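Local structure of DNA polymerase III subunit beta (Helicobacter pylori 26695, 4S3I) at residues K267-L272 with T304-E309; S257-G262 with L282-N287; S274-T279 with H298-K303. The protein tethers DNA polymerases and other proteins to DNA as a ring-shaped sliding clamp of two subunits, conferring processivity on replication. All coordinates share one frame; numbering follows the deposited sequence.

Contact 1: K267-L272 with T304-E309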
# COMPACT_ATOMS: atom_id res chain seq x y z
N LYS A 267 3.96 5.16 -24.59
CA LYS A 267 3.94 5.05 -23.13
C LYS A 267 5.27 4.50 -22.64
O LYS A 267 5.87 5.03 -21.72
CB LYS A 267 2.82 4.12 -22.64
CG LYS A 267 1.39 4.69 -22.64
CD LYS A 267 0.43 3.60 -22.11
CE LYS A 267 -1.02 4.08 -22.08
NZ LYS A 267 -1.92 3.00 -21.54
N GLU A 268 5.73 3.43 -23.28
CA GLU A 268 6.93 2.73 -22.84
C GLU A 268 8.16 3.64 -23.00
O GLU A 268 9.03 3.70 -22.12
CB GLU A 268 7.07 1.44 -23.65
CG GLU A 268 8.15 0.50 -23.18
CD GLU A 268 8.29 -0.71 -24.10
OE1 GLU A 268 9.18 -1.56 -23.85
OE2 GLU A 268 7.51 -0.81 -25.09
N SER A 269 8.21 4.38 -24.10
CA SER A 269 9.35 5.24 -24.40
C SER A 269 9.39 6.45 -23.46
O SER A 269 10.46 6.84 -22.99
CB SER A 269 9.30 5.68 -25.86
OG SER A 269 9.47 4.56 -26.72
N ILE A 270 8.22 7.03 -23.21
CA ILE A 270 8.10 8.17 -22.31
C ILE A 270 8.44 7.82 -20.86
O ILE A 270 9.17 8.57 -20.19
CB ILE A 270 6.70 8.79 -22.42
CG1 ILE A 270 6.57 9.47 -23.78
CG2 ILE A 270 6.46 9.79 -21.29
CD1 ILE A 270 5.15 9.75 -24.19
N LYS A 271 7.93 6.69 -20.38
CA LYS A 271 8.31 6.22 -19.04
C LYS A 271 9.81 6.04 -18.94
O LYS A 271 10.43 6.39 -17.93
CB LYS A 271 7.60 4.90 -18.72
CG LYS A 271 6.11 5.04 -18.51
CD LYS A 271 5.45 3.68 -18.33
CE LYS A 271 3.94 3.85 -18.09
NZ LYS A 271 3.18 2.56 -18.20
N LEU A 272 10.39 5.49 -20.00
CA LEU A 272 11.82 5.21 -20.05
C LEU A 272 12.64 6.49 -19.84
O LEU A 272 13.59 6.50 -19.06
CB LEU A 272 12.16 4.57 -21.39
CG LEU A 272 13.59 4.06 -21.56
CD1 LEU A 272 13.95 3.30 -20.30
CD2 LEU A 272 13.72 3.14 -22.77
N THR A 304 15.81 7.27 -26.41
CA THR A 304 15.35 6.05 -27.07
C THR A 304 14.61 6.42 -28.34
O THR A 304 14.26 7.59 -28.54
CB THR A 304 14.42 5.20 -26.18
OG1 THR A 304 14.28 3.89 -26.75
CG2 THR A 304 13.06 5.83 -26.05
N SER A 305 14.38 5.44 -29.20
CA SER A 305 13.61 5.69 -30.40
C SER A 305 12.78 4.47 -30.76
O SER A 305 13.01 3.35 -30.30
CB SER A 305 14.51 6.10 -31.57
OG SER A 305 15.36 5.04 -31.98
N VAL A 306 11.80 4.73 -31.61
CA VAL A 306 10.87 3.73 -32.06
C VAL A 306 10.72 3.88 -33.58
O VAL A 306 10.58 4.99 -34.09
CB VAL A 306 9.54 3.91 -31.30
CG1 VAL A 306 8.34 3.72 -32.21
CG2 VAL A 306 9.50 3.00 -30.08
N GLU A 307 10.77 2.77 -34.30
CA GLU A 307 10.56 2.81 -35.74
C GLU A 307 9.08 3.06 -36.02
O GLU A 307 8.21 2.49 -35.35
CB GLU A 307 10.97 1.47 -36.36
CG GLU A 307 10.80 1.40 -37.87
CD GLU A 307 11.31 0.08 -38.44
OE1 GLU A 307 11.97 -0.69 -37.70
OE2 GLU A 307 11.05 -0.19 -39.63
N ILE A 308 8.78 3.91 -37.00
CA ILE A 308 7.41 4.10 -37.46
C ILE A 308 7.24 3.50 -38.86
O ILE A 308 7.72 4.07 -39.85
CB ILE A 308 7.05 5.59 -37.49
CG1 ILE A 308 7.31 6.21 -36.12
CG2 ILE A 308 5.58 5.80 -37.90
CD1 ILE A 308 7.07 7.70 -36.07
N GLU A 309 6.58 2.35 -38.94
CA GLU A 309 6.51 1.63 -40.21
C GLU A 309 5.66 2.34 -41.26
O GLU A 309 6.03 2.39 -42.43
CB GLU A 309 5.98 0.21 -40.00
CG GLU A 309 6.97 -0.73 -39.36
CD GLU A 309 6.56 -2.18 -39.51
OE1 GLU A 309 7.00 -2.82 -40.49
OE2 GLU A 309 5.78 -2.67 -38.66
O HOH W 1 11.32 2.34 -26.51

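Contact 2: S257-G262 with L282-N287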
# COMPACT_ATOMS: atom_id res chain seq x y z
N SER A 257 -0.62 19.63 -38.60
CA SER A 257 -0.20 18.24 -38.71
C SER A 257 -0.94 17.31 -37.75
O SER A 257 -1.19 17.66 -36.58
CB SER A 257 1.31 18.13 -38.50
OG SER A 257 1.88 19.40 -38.26
N SER A 258 -1.29 16.12 -38.25
CA SER A 258 -1.88 15.05 -37.44
C SER A 258 -1.16 13.72 -37.67
O SER A 258 -1.17 13.18 -38.78
CB SER A 258 -3.36 14.89 -37.76
OG SER A 258 -4.10 16.03 -37.39
N PHE A 259 -0.56 13.17 -36.62
CA PHE A 259 0.17 11.91 -36.73
C PHE A 259 -0.54 10.76 -36.02
O PHE A 259 -0.96 10.91 -34.87
CB PHE A 259 1.56 12.06 -36.13
CG PHE A 259 2.29 13.30 -36.58
CD1 PHE A 259 2.75 13.42 -37.88
CD2 PHE A 259 2.54 14.34 -35.69
CE1 PHE A 259 3.45 14.56 -38.29
CE2 PHE A 259 3.24 15.49 -36.08
CZ PHE A 259 3.70 15.59 -37.39
N THR A 260 -0.69 9.62 -36.69
CA THR A 260 -1.24 8.42 -36.07
C THR A 260 -0.07 7.59 -35.54
O THR A 260 0.79 7.16 -36.31
CB THR A 260 -2.09 7.63 -37.07
OG1 THR A 260 -3.15 8.46 -37.55
CG2 THR A 260 -2.68 6.38 -36.43
N LEU A 261 -0.01 7.40 -34.23
CA LEU A 261 1.17 6.84 -33.56
C LEU A 261 0.79 5.69 -32.62
O LEU A 261 -0.37 5.53 -32.27
CB LEU A 261 1.88 7.93 -32.78
CG LEU A 261 2.29 9.15 -33.61
CD1 LEU A 261 2.51 10.38 -32.73
CD2 LEU A 261 3.56 8.84 -34.43
N GLY A 262 1.78 4.89 -32.21
CA GLY A 262 1.51 3.73 -31.38
C GLY A 262 1.42 4.09 -29.90
O GLY A 262 2.37 4.65 -29.32
N LEU A 282 10.50 15.30 -27.89
CA LEU A 282 10.02 14.34 -28.87
C LEU A 282 10.41 14.79 -30.28
O LEU A 282 10.13 15.92 -30.67
CB LEU A 282 8.50 14.22 -28.79
CG LEU A 282 7.80 13.45 -29.93
CD1 LEU A 282 8.19 11.98 -29.88
CD2 LEU A 282 6.26 13.61 -29.87
N THR A 283 11.05 13.91 -31.04
CA THR A 283 11.42 14.26 -32.40
C THR A 283 10.74 13.31 -33.36
O THR A 283 11.01 12.11 -33.34
CB THR A 283 12.93 14.18 -32.65
OG1 THR A 283 13.62 15.09 -31.78
CG2 THR A 283 13.23 14.53 -34.11
N LEU A 284 9.86 13.84 -34.20
CA LEU A 284 9.18 13.02 -35.19
C LEU A 284 9.84 13.14 -36.57
O LEU A 284 10.08 14.25 -37.06
CB LEU A 284 7.71 13.41 -35.27
CG LEU A 284 6.92 13.04 -34.02
CD1 LEU A 284 5.51 13.56 -34.12
CD2 LEU A 284 6.91 11.53 -33.84
N GLU A 285 10.17 11.99 -37.15
CA GLU A 285 10.69 11.91 -38.52
C GLU A 285 9.77 11.01 -39.30
O GLU A 285 8.81 10.47 -38.73
CB GLU A 285 12.10 11.33 -38.54
CG GLU A 285 13.19 12.33 -38.23
CD GLU A 285 14.56 11.67 -38.01
OE1 GLU A 285 14.66 10.43 -38.15
OE2 GLU A 285 15.52 12.40 -37.67
N LYS A 286 10.06 10.81 -40.58
CA LYS A 286 9.13 10.07 -41.42
C LYS A 286 8.90 8.64 -40.93
O LYS A 286 7.76 8.16 -40.90
CB LYS A 286 9.56 10.07 -42.89
CG LYS A 286 8.55 9.35 -43.78
CD LYS A 286 8.90 9.43 -45.25
CE LYS A 286 8.19 8.33 -46.02
NZ LYS A 286 8.51 6.98 -45.46
N ASN A 287 9.96 7.97 -40.52
CA ASN A 287 9.82 6.59 -40.07
C ASN A 287 10.44 6.35 -38.70
O ASN A 287 10.83 5.22 -38.38
CB ASN A 287 10.42 5.60 -41.08
CG ASN A 287 9.66 5.58 -42.38
OD1 ASN A 287 10.06 6.24 -43.34
ND2 ASN A 287 8.55 4.83 -42.42

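Contact 3: S274-T279 with H298-K303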
# COMPACT_ATOMS: atom_id res chain seq x y z
N SER A 274 11.49 9.21 -18.59
CA SER A 274 10.99 9.79 -17.34
C SER A 274 11.78 9.35 -16.13
O SER A 274 11.60 9.88 -15.04
CB SER A 274 9.52 9.41 -17.12
OG SER A 274 8.69 10.14 -17.97
N SER A 275 12.62 8.35 -16.32
CA SER A 275 13.45 7.87 -15.23
C SER A 275 14.41 8.97 -14.81
O SER A 275 14.84 9.02 -13.65
CB SER A 275 14.21 6.62 -15.64
OG SER A 275 15.13 6.92 -16.67
N LEU A 276 14.75 9.85 -15.75
CA LEU A 276 15.76 10.88 -15.49
C LEU A 276 15.26 12.33 -15.65
O LEU A 276 16.02 13.27 -15.43
CB LEU A 276 16.99 10.65 -16.39
CG LEU A 276 17.84 9.42 -16.10
CD1 LEU A 276 19.11 9.44 -16.95
CD2 LEU A 276 18.20 9.38 -14.61
N SER A 277 14.01 12.51 -16.04
CA SER A 277 13.49 13.86 -16.32
C SER A 277 11.98 13.93 -16.18
O SER A 277 11.31 12.90 -16.14
CB SER A 277 13.87 14.27 -17.74
OG SER A 277 13.19 13.46 -18.68
N SER A 278 11.43 15.14 -16.11
CA SER A 278 9.97 15.30 -16.07
C SER A 278 9.47 15.83 -17.41
O SER A 278 8.27 15.77 -17.71
CB SER A 278 9.55 16.25 -14.94
OG SER A 278 9.91 17.57 -15.26
N THR A 279 10.40 16.36 -18.20
CA THR A 279 10.07 16.81 -19.55
C THR A 279 10.92 16.08 -20.58
O THR A 279 12.04 15.64 -20.31
CB THR A 279 10.25 18.34 -19.71
OG1 THR A 279 11.61 18.67 -19.48
CG2 THR A 279 9.35 19.11 -18.74
N HIS A 298 22.50 17.86 -15.23
CA HIS A 298 23.71 17.84 -16.03
C HIS A 298 24.39 16.49 -15.82
O HIS A 298 24.42 15.98 -14.69
CB HIS A 298 24.65 18.98 -15.65
CG HIS A 298 25.85 19.11 -16.54
ND1 HIS A 298 25.76 19.54 -17.85
CD2 HIS A 298 27.16 18.87 -16.31
CE1 HIS A 298 26.97 19.55 -18.39
NE2 HIS A 298 27.84 19.15 -17.47
N SER A 299 24.91 15.92 -16.90
CA SER A 299 25.57 14.61 -16.90
C SER A 299 24.62 13.40 -16.85
O SER A 299 25.08 12.26 -16.88
CB SER A 299 26.65 14.49 -15.82
OG SER A 299 27.82 15.21 -16.17
N GLU A 300 23.30 13.64 -16.78
CA GLU A 300 22.35 12.54 -16.83
C GLU A 300 21.55 12.67 -18.11
O GLU A 300 20.95 13.71 -18.35
CB GLU A 300 21.44 12.55 -15.60
CG GLU A 300 22.23 12.34 -14.31
CD GLU A 300 21.39 12.42 -13.05
OE1 GLU A 300 20.14 12.44 -13.16
OE2 GLU A 300 21.99 12.45 -11.95
N THR A 301 21.58 11.63 -18.95
CA THR A 301 20.79 11.65 -20.20
C THR A 301 20.09 10.31 -20.46
O THR A 301 20.60 9.25 -20.07
CB THR A 301 21.63 12.02 -21.45
OG1 THR A 301 22.35 10.87 -21.90
CG2 THR A 301 22.59 13.16 -21.17
N ALA A 302 18.94 10.38 -21.12
CA ALA A 302 18.16 9.21 -21.50
C ALA A 302 17.69 9.45 -22.92
O ALA A 302 17.15 10.51 -23.22
CB ALA A 302 16.95 9.03 -20.57
N LYS A 303 17.92 8.48 -23.80
CA LYS A 303 17.41 8.56 -25.16
C LYS A 303 16.82 7.23 -25.56
O LYS A 303 17.31 6.17 -25.13
CB LYS A 303 18.52 8.91 -26.18
CG LYS A 303 19.72 9.67 -25.63
CD LYS A 303 20.57 10.26 -26.77
CE LYS A 303 20.72 9.27 -27.93
NZ LYS A 303 21.61 9.78 -29.02
O HOH W 2 18.17 13.89 -14.03

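Contact 1: K267-L272 with T304-E309
Ser269 lies over Thr304 where helix 267-272 runs antiparallel to strand 304-307, the short axes 171° apart in direction and 8.9 Å apart at their closest. The CA atoms of Ser269 and Thr304, 6.6 Å apart, are the closest CA pair of the two segments. The small side chains of these two residues are consistent with so close an approach at this point. Thr304 turns its methyl to the helix, with CG2 3.8 Å from Ser269 CB, while its CB meets Leu272 CD2 at 4.0 Å. Because OG1 of Thr304 stands anti to the backbone N (chi1 -166°), the hydroxyl leaves on another side and bonds to Ser105 OG of the second subunit. Two residues further along the strand, Val306 CG2 reaches Ser269 OG at 3.7 Å, a contact of methyl with oxygen. That hydroxyl is bonded to Glu265 O in its own helix and also accepts a proton from a water at 2.9 Å from OG; the water's link to Thr304 OG1 is weak. Leu272 goes on to pack against Phe107 of the second subunit. A helix laid against one face of an antiparallel sheet is the helix-on-sheet architecture of the DNA clamp fold, here at a subunit interface.

Contact 2: S257-G262 with L282-N287
Phe259 and Leu284 both carry CG anti to the carbonyl carbon and beside the backbone N (chi1 -47° and -68°), and from backbones whose nearest CA atoms, those of Phe259 and Leu284, are 9.2 Å apart the two side chains reach toward each other from opposite directions. The rest of the leucine chain is extended, chi2 175°, which carries CD1 to one side of the phenylalanine ring. There it meets the CD2-CE2 bond obliquely: CD1 of Leu284 is 3.4 Å from CD2 of Phe259 and 3.6 Å from CE2, a close fit for a methyl on an aromatic ring. The other methyl of the same leucine serves a second neighbour, Leu284 CD2 standing 4.3 Å from Leu261 CD2. Leu284 thus divides its branches between two residues that alternate along strand 257-262 and project from the same face of it.

Leu312 and Ile314 also pack on the phenylalanine, and Phe266 of the following helix touches both Leu261 and Leu282. The strands belong to different sheets: 257-262 pairs with 338-343, whereas 279-284 lies between 288-293 and 318-323. Further along the second segment, Lys286 NZ donates to Asn287 OD1 at 2.7 Å, tilted 16° from the carbonyl plane, and Asn287 ND2 is bonded to Ile308 O. Between the two segments the chemistry is purely apolar. All three touching residues are buried, so these segments are held together by side-chain shape and exclusion of water rather than by directional bonds.

Contact 3: S274-T279 with H298-K303
Leu276, in the loop that follows helix 263-273, packs against the start of strand 301-307 in the C-terminal clamp domain; this strand is outermost in its sheet within the chain, and the sheet continues into the second subunit. Its CD1 does most of the touching: CD1 of Leu276 sits 3.5 Å from the backbone oxygen of Thr301 and 4.2 Å from Ala302 CB. The other branch, CD2, lies 3.9 Å from Glu300 OE1, and the leucine and glutamate side chains cross at about a right angle. With CG beside its backbone N (chi1 -62°) and the chain extended beyond it, Glu300 sends its carboxylate past the leucine.

The carboxylate is gripped from elsewhere, for OE1 forms a salt bridge with Lys76 of the second subunit, whose positive charge would be expected to favour the ionised glutamate. On the loop side, Ser275 OG is bonded to Leu272 O at the end of the helix; Ser277 OG has both Cys273 O and Thr279 O in reach for its one proton. On the strand side, Ala302 N bonds to Ser293 OG, and residues 301-303 pair in an antiparallel ladder with a strand of the second subunit. Thr301 OG1, on a side chain whose CB points away from the loop, bonds to Lys108 of that subunit. Between loop and strand, one water donates both of its protons, to Leu276 O and to Glu300 OE1, at 2.6 Å from each oxygen.

In the fold
Within the C-terminal domain the chain passes through strand 257-262, helix 263-273, the loop at 274-278 and strand 279-284. Contact 2 closes the first loop when 282-287 returns to 257-262, joining two sheets. Contact 3 closes another between 274-279 and 298-303, and contact 1, from 267-272 to 304-309, encloses it. Contact 2 crosses both, since its segments alternate with theirs. Contacts 1 and 3 share strand 301-307 and both reach the second subunit; contact 2 touches no other chain. Ile308 joins contact 1 to contact 2 by a probable backbone hydrogen bond to Asn287 and by packing on Leu261.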